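Long-range contact in fimbriae-associated protein Fap1 (Streptococcus parasanguinis, PDB 3RGU), which probably helps build the adhesive fimbriae through which this oral streptococcus attaches to surfaces and forms biofilm: residues L31-A45 and L64-I78. Sequence-based numbering, arbitrary orientation.
Sequences LDKMISEAEVLNDMA and LVATQSQLEATKNLI
Leu71 sets its two methyl groups into the surface of helix 32-50 between Ile35 and Asn42. CD1 packs against Ala38 CB at 3.7 Å and also faces the backbone oxygen of Ile35. CD2 lies on the other branch, against the CG of Glu39, and the two side chains cross there at about a right angle. Leu71 is thus a knob in a hole made by Ile35, Ala38, Glu39 and Asn42. Ile35 returns the fit, as a knob among Leu71, Thr74, Lys75 and Ile78. Its CG1 branch stands anti to the carbonyl carbon (chi1 -81°) and carries CD1 out to meet Ile78 tip to tip, CD1 to CD1 at 3.6 Å. The CG2 branch of Ile78 meets Leu31 CD2. The CG2 methyl of Thr74 touches both Leu31 CD2 and Ile35 CD1, while its hydroxyl bonds back to the backbone oxygen of Gln70, OG1 to O 2.7 Å. This is antiparallel helix packing within a three-helix bundle. The axes of 32-45 and 64-78 come within 10.1 Å at a crossing angle of -149°. Helix 85-109 closes a further side of the core, where Leu31 touches Tyr92, Ala38 touches Thr99 and Asn42 touches Leu102. Asn42 is the polar knob of the interface, buried among Leu64, Thr67, Gln68 and Leu71. Its ND2 gives a weak, bent hydrogen bond to Gln68 OE1 at 2.7 Å, with an N-H...O angle of 129°. Gln68 bends at chi2 to bring that oxygen back to the amide. Asn42 OD1 lies instead against methyls, Leu64 CD1 and Thr67 CG2, each 3.4 Å away. The Thr67 hydroxyl bonds to the backbone oxygen of Ser63, in its own helix. Leu64 CD1 also reaches Ala45 CB at 4.0 Å.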
# COMPACT_ATOMS: atom_id res chain seq x y z
N LEU A 31 11.98 -3.04 -1.07
CA LEU A 31 10.68 -2.60 -1.54
C LEU A 31 9.95 -3.89 -1.74
O LEU A 31 8.78 -4.00 -1.39
CB LEU A 31 10.80 -1.88 -2.88
CG LEU A 31 11.10 -0.39 -2.90
CD1 LEU A 31 12.38 -0.16 -2.16
CD2 LEU A 31 11.27 0.04 -4.33
N ASP A 32 10.65 -4.87 -2.32
CA ASP A 32 10.16 -6.23 -2.44
C ASP A 32 9.41 -6.64 -1.17
O ASP A 32 8.39 -7.33 -1.25
CB ASP A 32 11.31 -7.19 -2.72
CG ASP A 32 11.88 -7.02 -4.12
OD1 ASP A 32 11.22 -6.39 -4.98
OD2 ASP A 32 12.99 -7.53 -4.37
N LYS A 33 9.92 -6.19 -0.02
CA LYS A 33 9.27 -6.41 1.26
C LYS A 33 8.04 -5.54 1.46
O LYS A 33 7.04 -6.00 2.01
CB LYS A 33 10.26 -6.18 2.40
N MET A 34 8.12 -4.28 1.05
CA MET A 34 7.01 -3.35 1.20
C MET A 34 5.94 -3.72 0.18
O MET A 34 4.74 -3.71 0.48
CB MET A 34 7.48 -1.92 0.98
CG MET A 34 6.51 -0.84 1.40
SD MET A 34 5.97 -0.96 3.12
CE MET A 34 7.53 -1.01 4.03
N ILE A 35 6.40 -4.03 -1.02
CA ILE A 35 5.51 -4.49 -2.08
C ILE A 35 4.66 -5.70 -1.66
O ILE A 35 3.46 -5.69 -1.88
CB ILE A 35 6.27 -4.79 -3.37
CG1 ILE A 35 6.51 -3.49 -4.11
CG2 ILE A 35 5.48 -5.72 -4.26
CD1 ILE A 35 7.48 -3.60 -5.24
N SER A 36 5.25 -6.71 -1.06
CA SER A 36 4.46 -7.86 -0.71
C SER A 36 3.60 -7.58 0.53
O SER A 36 2.54 -8.17 0.72
CB SER A 36 5.35 -9.09 -0.53
OG SER A 36 6.12 -8.98 0.64
N GLU A 37 4.02 -6.63 1.35
CA GLU A 37 3.19 -6.22 2.47
C GLU A 37 1.95 -5.44 2.00
O GLU A 37 0.84 -5.61 2.52
CB GLU A 37 4.01 -5.38 3.42
CG GLU A 37 3.37 -5.07 4.76
CD GLU A 37 4.25 -4.16 5.62
OE1 GLU A 37 5.47 -4.03 5.32
OE2 GLU A 37 3.73 -3.58 6.61
N ALA A 38 2.15 -4.58 1.01
CA ALA A 38 1.08 -3.76 0.49
C ALA A 38 0.02 -4.62 -0.14
O ALA A 38 -1.17 -4.38 0.08
CB ALA A 38 1.61 -2.80 -0.52
N GLU A 39 0.46 -5.62 -0.91
CA GLU A 39 -0.42 -6.59 -1.56
C GLU A 39 -1.35 -7.26 -0.55
O GLU A 39 -2.57 -7.40 -0.77
CB GLU A 39 0.40 -7.66 -2.27
CG GLU A 39 1.04 -7.22 -3.56
CD GLU A 39 2.13 -8.17 -4.05
OE1 GLU A 39 2.53 -9.11 -3.31
OE2 GLU A 39 2.60 -7.99 -5.20
N VAL A 40 -0.77 -7.70 0.56
CA VAL A 40 -1.54 -8.42 1.56
C VAL A 40 -2.59 -7.54 2.23
O VAL A 40 -3.74 -7.96 2.35
CB VAL A 40 -0.64 -9.16 2.55
CG1 VAL A 40 -1.38 -9.45 3.84
CG2 VAL A 40 -0.15 -10.44 1.91
N LEU A 41 -2.22 -6.32 2.60
CA LEU A 41 -3.20 -5.43 3.19
C LEU A 41 -4.29 -5.11 2.20
O LEU A 41 -5.45 -5.04 2.56
CB LEU A 41 -2.55 -4.14 3.65
CG LEU A 41 -1.78 -4.18 4.96
CD1 LEU A 41 -1.65 -2.76 5.41
CD2 LEU A 41 -2.49 -4.97 6.03
N ASN A 42 -3.90 -4.90 0.95
CA ASN A 42 -4.86 -4.62 -0.11
C ASN A 42 -5.88 -5.75 -0.30
O ASN A 42 -7.07 -5.49 -0.47
CB ASN A 42 -4.13 -4.33 -1.43
CG ASN A 42 -3.70 -2.88 -1.56
OD1 ASN A 42 -3.77 -2.11 -0.61
ND2 ASN A 42 -3.28 -2.49 -2.75
N ASP A 43 -5.39 -7.00 -0.28
CA ASP A 43 -6.25 -8.18 -0.27
C ASP A 43 -7.19 -8.15 0.94
O ASP A 43 -8.42 -8.25 0.79
CB ASP A 43 -5.41 -9.44 -0.27
CG ASP A 43 -4.75 -9.70 -1.62
OD1 ASP A 43 -5.24 -9.17 -2.63
OD2 ASP A 43 -3.73 -10.43 -1.69
N MET A 44 -6.63 -7.98 2.13
CA MET A 44 -7.45 -7.91 3.33
C MET A 44 -8.51 -6.84 3.23
O MET A 44 -9.61 -7.03 3.71
CB MET A 44 -6.61 -7.67 4.58
CG MET A 44 -5.59 -8.74 4.84
SD MET A 44 -6.27 -10.40 4.66
CE MET A 44 -7.41 -10.43 6.05
N ALA A 45 -8.18 -5.72 2.61
CA ALA A 45 -9.09 -4.61 2.63
C ALA A 45 -10.24 -4.89 1.69
O ALA A 45 -11.40 -4.58 1.98
CB ALA A 45 -8.37 -3.35 2.24
N LEU A 64 -7.56 2.34 0.22
CA LEU A 64 -7.21 1.17 -0.56
C LEU A 64 -6.80 1.59 -1.96
O LEU A 64 -5.74 1.19 -2.42
CB LEU A 64 -8.37 0.17 -0.64
CG LEU A 64 -8.20 -0.97 -1.65
CD1 LEU A 64 -7.10 -1.93 -1.24
CD2 LEU A 64 -9.48 -1.72 -1.84
N VAL A 65 -7.61 2.39 -2.65
CA VAL A 65 -7.26 2.72 -4.04
C VAL A 65 -5.90 3.39 -4.11
O VAL A 65 -5.12 3.11 -5.02
CB VAL A 65 -8.35 3.52 -4.81
CG1 VAL A 65 -8.56 4.91 -4.24
CG2 VAL A 65 -8.03 3.56 -6.31
N ALA A 66 -5.61 4.26 -3.13
CA ALA A 66 -4.34 4.99 -3.11
C ALA A 66 -3.20 4.01 -3.00
O ALA A 66 -2.21 4.09 -3.74
CB ALA A 66 -4.30 5.96 -1.96
N THR A 67 -3.35 3.06 -2.09
CA THR A 67 -2.31 2.06 -1.91
C THR A 67 -2.17 1.24 -3.18
O THR A 67 -1.07 0.96 -3.62
CB THR A 67 -2.58 1.17 -0.73
OG1 THR A 67 -2.82 1.98 0.43
CG2 THR A 67 -1.40 0.29 -0.50
N GLN A 68 -3.28 0.90 -3.81
CA GLN A 68 -3.22 0.08 -5.01
C GLN A 68 -2.54 0.83 -6.14
O GLN A 68 -1.83 0.23 -6.95
CB GLN A 68 -4.63 -0.36 -5.43
CG GLN A 68 -4.66 -1.21 -6.68
CD GLN A 68 -4.17 -2.61 -6.43
OE1 GLN A 68 -4.02 -3.02 -5.29
NE2 GLN A 68 -3.92 -3.36 -7.51
N SER A 69 -2.75 2.13 -6.18
CA SER A 69 -2.24 2.97 -7.23
C SER A 69 -0.74 3.09 -7.13
O SER A 69 -0.01 2.96 -8.13
CB SER A 69 -2.88 4.35 -7.10
OG SER A 69 -2.21 5.27 -7.92
N GLN A 70 -0.29 3.35 -5.91
CA GLN A 70 1.10 3.56 -5.59
C GLN A 70 1.88 2.27 -5.77
O GLN A 70 2.97 2.26 -6.33
CB GLN A 70 1.19 4.07 -4.15
CG GLN A 70 2.58 4.41 -3.68
CD GLN A 70 3.33 5.31 -4.63
OE1 GLN A 70 2.76 6.23 -5.22
NE2 GLN A 70 4.63 5.05 -4.79
N LEU A 71 1.30 1.16 -5.32
CA LEU A 71 1.89 -0.15 -5.50
C LEU A 71 2.18 -0.44 -6.95
O LEU A 71 3.21 -1.01 -7.26
CB LEU A 71 0.97 -1.22 -4.96
CG LEU A 71 1.38 -2.68 -5.16
CD1 LEU A 71 2.37 -3.08 -4.10
CD2 LEU A 71 0.16 -3.56 -5.07
N GLU A 72 1.26 -0.05 -7.82
CA GLU A 72 1.40 -0.36 -9.23
C GLU A 72 2.49 0.47 -9.83
O GLU A 72 3.17 0.03 -10.75
CB GLU A 72 0.09 -0.12 -9.99
CG GLU A 72 -0.96 -1.20 -9.77
CD GLU A 72 -0.46 -2.59 -10.14
OE1 GLU A 72 -0.17 -3.37 -9.21
OE2 GLU A 72 -0.35 -2.90 -11.36
N ALA A 73 2.63 1.69 -9.32
CA ALA A 73 3.66 2.62 -9.78
C ALA A 73 5.02 2.11 -9.34
O ALA A 73 5.98 2.11 -10.10
CB ALA A 73 3.41 4.01 -9.24
N THR A 74 5.08 1.66 -8.09
CA THR A 74 6.31 1.17 -7.53
C THR A 74 6.75 -0.07 -8.28
O THR A 74 7.94 -0.29 -8.47
CB THR A 74 6.11 0.84 -6.07
OG1 THR A 74 5.54 1.97 -5.40
CG2 THR A 74 7.45 0.46 -5.42
N LYS A 75 5.79 -0.87 -8.72
CA LYS A 75 6.10 -2.07 -9.47
C LYS A 75 6.72 -1.72 -10.82
O LYS A 75 7.67 -2.36 -11.26
CB LYS A 75 4.84 -2.92 -9.66
CG LYS A 75 4.61 -3.92 -8.53
CD LYS A 75 3.15 -4.35 -8.45
CE LYS A 75 2.86 -5.52 -9.36
NZ LYS A 75 1.41 -5.63 -9.63
N ASN A 76 6.18 -0.69 -11.46
CA ASN A 76 6.69 -0.23 -12.74
C ASN A 76 8.09 0.32 -12.56
O ASN A 76 8.95 0.12 -13.42
CB ASN A 76 5.81 0.88 -13.32
CG ASN A 76 4.43 0.39 -13.71
OD1 ASN A 76 4.26 -0.78 -14.07
ND2 ASN A 76 3.44 1.28 -13.66
N LEU A 77 8.30 1.03 -11.46
CA LEU A 77 9.53 1.77 -11.29
C LEU A 77 10.67 0.82 -11.14
O LEU A 77 11.65 0.91 -11.86
CB LEU A 77 9.44 2.71 -10.11
CG LEU A 77 10.69 3.52 -9.77
CD1 LEU A 77 11.06 4.46 -10.91
CD2 LEU A 77 10.41 4.30 -8.52
N ILE A 78 10.53 -0.14 -10.24
CA ILE A 78 11.58 -1.13 -10.05
C ILE A 78 11.82 -2.00 -11.28
O ILE A 78 12.82 -2.70 -11.34
CB ILE A 78 11.30 -2.01 -8.83
CG1 ILE A 78 9.97 -2.76 -8.99
CG2 ILE A 78 11.33 -1.17 -7.56
CD1 ILE A 78 9.80 -3.89 -7.97